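Local coordinates for fimbrial protein MyfA,Fimbrial protein MyfA,Fimbrial protein MyfA (Yersinia enterocolitica, PDB 5LND) that forms the repeating major subunit of Myf fimbriae, adhesive surface polymers of pathogenic strains and a probable virulence factor, at residues 6-11 against 126-131. Sequence-based numbering, arbitrary orientation.
Sequences FKATEN and ATKTVK
Lys128 reaches across to the turn that follows strand 3-8 and grips it by two backbone oxygens. Its ammonium nitrogen NZ donates to Asn11 O at 2.5 Å, a short bond, and to Thr9 O at 2.8 Å. The two acceptors are used differently: the donor lies in the carbonyl plane of Asn11, with a C=O...N angle of 155°, but stands well above that of Thr9, where the angle is 121°. The Lys128 chain leaves with CG turned away from its backbone N, and a bend at chi2 followed by two extended torsions carries NZ to the turn. The two carbonyl dipoles probably help to stabilise the positive charge. The turn is braced from within by Thr9 OG1, which donates to Asn11 OD1 at 2.6 Å; separately, Asn11 ND2 ties it to Pro23 O of strand 22-30.

Ala8 points its methyl at the other strand, where Ala8 CB meets Thr127 O at 3.3 Å and Lys128 CD at 3.8 Å. Farther back, Ala126 CB approaches the Phe6 ring obliquely, 3.4 Å from CE2 and equally close to CD2, while Ala126 N lies at the ring edge, in its plane.

The segment axes run nearly parallel, 14° apart, yet the hydrogen bonds between these segments come from a side chain, not from backbone pairing. Strand 3-8 instead pairs with strand 22-30, and strand 118-130, probably the donor strand of this self-complemented subunit, with strand 97-108, so the contact bridges edges of the two sheets of the Ig-like sandwich. Phe25 of strand 22-30 stacks on Phe6 and touches both Ala126 and Lys128, while Ile13 packs against Lys128.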
loop_
_atom_site.group_PDB
_atom_site.type_symbol
_atom_site.label_atom_id
_atom_site.label_comp_id
_atom_site.label_asym_id
_atom_site.label_seq_id
_atom_site.Cartn_x
_atom_site.Cartn_y
_atom_site.Cartn_z
ATOM N N PHE B 6 17.319 -16.713 -4.836
ATOM C CA PHE B 6 16.269 -16.003 -4.126
ATOM C C PHE B 6 14.905 -16.400 -4.688
ATOM O O PHE B 6 14.609 -16.153 -5.857
ATOM C CB PHE B 6 16.488 -14.502 -4.272
ATOM C CG PHE B 6 15.532 -13.670 -3.478
ATOM C CD1 PHE B 6 15.580 -13.672 -2.098
ATOM C CD2 PHE B 6 14.600 -12.871 -4.112
ATOM C CE1 PHE B 6 14.712 -12.902 -1.357
ATOM C CE2 PHE B 6 13.733 -12.091 -3.379
ATOM C CZ PHE B 6 13.790 -12.109 -1.998
ATOM N N LYS B 7 14.082 -17.024 -3.853
ATOM C CA LYS B 7 12.802 -17.551 -4.288
ATOM C C LYS B 7 11.745 -17.231 -3.263
ATOM O O LYS B 7 12.048 -17.083 -2.084
ATOM C CB LYS B 7 12.875 -19.068 -4.447
ATOM C CG LYS B 7 13.862 -19.543 -5.482
ATOM C CD LYS B 7 13.632 -21.000 -5.845
ATOM C CE LYS B 7 13.686 -21.891 -4.621
ATOM N NZ LYS B 7 13.772 -23.332 -4.995
ATOM N N ALA B 8 10.502 -17.125 -3.713
ATOM C CA ALA B 8 9.388 -17.025 -2.788
ATOM C C ALA B 8 9.262 -18.386 -2.122
ATOM O O ALA B 8 9.584 -19.407 -2.729
ATOM C CB ALA B 8 8.107 -16.651 -3.517
ATOM N N THR B 9 8.807 -18.410 -0.876
ATOM C CA THR B 9 8.664 -19.674 -0.172
ATOM C C THR B 9 7.406 -20.417 -0.606
ATOM O O THR B 9 6.607 -19.894 -1.380
ATOM C CB THR B 9 8.629 -19.479 1.321
ATOM O OG1 THR B 9 7.621 -18.518 1.640
ATOM C CG2 THR B 9 9.983 -19.007 1.838
ATOM N N GLU B 10 7.235 -21.637 -0.100
ATOM C CA GLU B 10 6.147 -22.517 -0.534
ATOM C C GLU B 10 4.854 -22.311 0.241
ATOM O O GLU B 10 3.778 -22.642 -0.249
ATOM C CB GLU B 10 6.566 -23.988 -0.450
ATOM C CG GLU B 10 7.423 -24.464 -1.623
ATOM C CD GLU B 10 7.895 -25.899 -1.451
ATOM O OE1 GLU B 10 7.509 -26.529 -0.444
ATOM O OE2 GLU B 10 8.649 -26.395 -2.318
ATOM N N ASN B 11 4.961 -21.761 1.444
ATOM C CA ASN B 11 3.783 -21.586 2.290
ATOM C C ASN B 11 2.713 -20.668 1.698
ATOM O O ASN B 11 3.004 -19.688 1.016
ATOM C CB ASN B 11 4.174 -21.168 3.712
ATOM C CG ASN B 11 5.063 -19.954 3.739
ATOM O OD1 ASN B 11 6.172 -19.975 3.211
ATOM N ND2 ASN B 11 4.592 -18.890 4.373
ATOM N N ALA B 126 12.051 -11.477 -6.800
ATOM C CA ALA B 126 11.078 -12.552 -6.618
ATOM C C ALA B 126 9.708 -11.984 -6.251
ATOM O O ALA B 126 9.606 -10.875 -5.727
ATOM C CB ALA B 126 11.544 -13.543 -5.560
ATOM N N THR B 127 8.654 -12.741 -6.531
ATOM C CA THR B 127 7.309 -12.304 -6.183
ATOM C C THR B 127 6.613 -13.372 -5.359
ATOM O O THR B 127 6.745 -14.555 -5.643
ATOM C CB THR B 127 6.461 -11.962 -7.432
ATOM O OG1 THR B 127 6.226 -13.151 -8.185
ATOM C CG2 THR B 127 7.160 -10.945 -8.311
ATOM N N LYS B 128 5.899 -12.948 -4.323
ATOM C CA LYS B 128 5.160 -13.865 -3.470
ATOM C C LYS B 128 3.679 -13.523 -3.575
ATOM O O LYS B 128 3.300 -12.351 -3.615
ATOM C CB LYS B 128 5.647 -13.741 -2.026
ATOM C CG LYS B 128 4.881 -14.553 -1.005
ATOM C CD LYS B 128 5.133 -16.029 -1.186
ATOM C CE LYS B 128 4.426 -16.812 -0.113
ATOM N NZ LYS B 128 4.517 -18.251 -0.399
ATOM N N THR B 129 2.840 -14.544 -3.652
ATOM C CA THR B 129 1.412 -14.323 -3.814
ATOM C C THR B 129 0.748 -14.228 -2.455
ATOM O O THR B 129 1.050 -15.009 -1.562
ATOM C CB THR B 129 0.774 -15.464 -4.616
ATOM O OG1 THR B 129 1.403 -15.549 -5.897
ATOM C CG2 THR B 129 -0.720 -15.242 -4.798
ATOM N N VAL B 130 -0.134 -13.252 -2.292
ATOM C CA VAL B 130 -1.049 -13.258 -1.162
ATOM C C VAL B 130 -2.442 -13.481 -1.728
ATOM O O VAL B 130 -2.929 -12.687 -2.530
ATOM C CB VAL B 130 -0.999 -11.956 -0.350
ATOM C CG1 VAL B 130 -2.151 -11.910 0.624
ATOM C CG2 VAL B 130 0.312 -11.853 0.399
ATOM N N LYS B 131 -3.068 -14.580 -1.330
ATOM C CA LYS B 131 -4.382 -14.937 -1.845
ATOM C C LYS B 131 -5.493 -14.171 -1.145
ATOM O O LYS B 131 -5.360 -13.789 0.017
ATOM C CB LYS B 131 -4.619 -16.432 -1.682
ATOM C CG LYS B 131 -3.581 -17.313 -2.359
ATOM C CD LYS B 131 -3.621 -17.225 -3.878
ATOM C CE LYS B 131 -2.804 -18.348 -4.514
ATOM N NZ LYS B 131 -3.236 -19.691 -4.026
#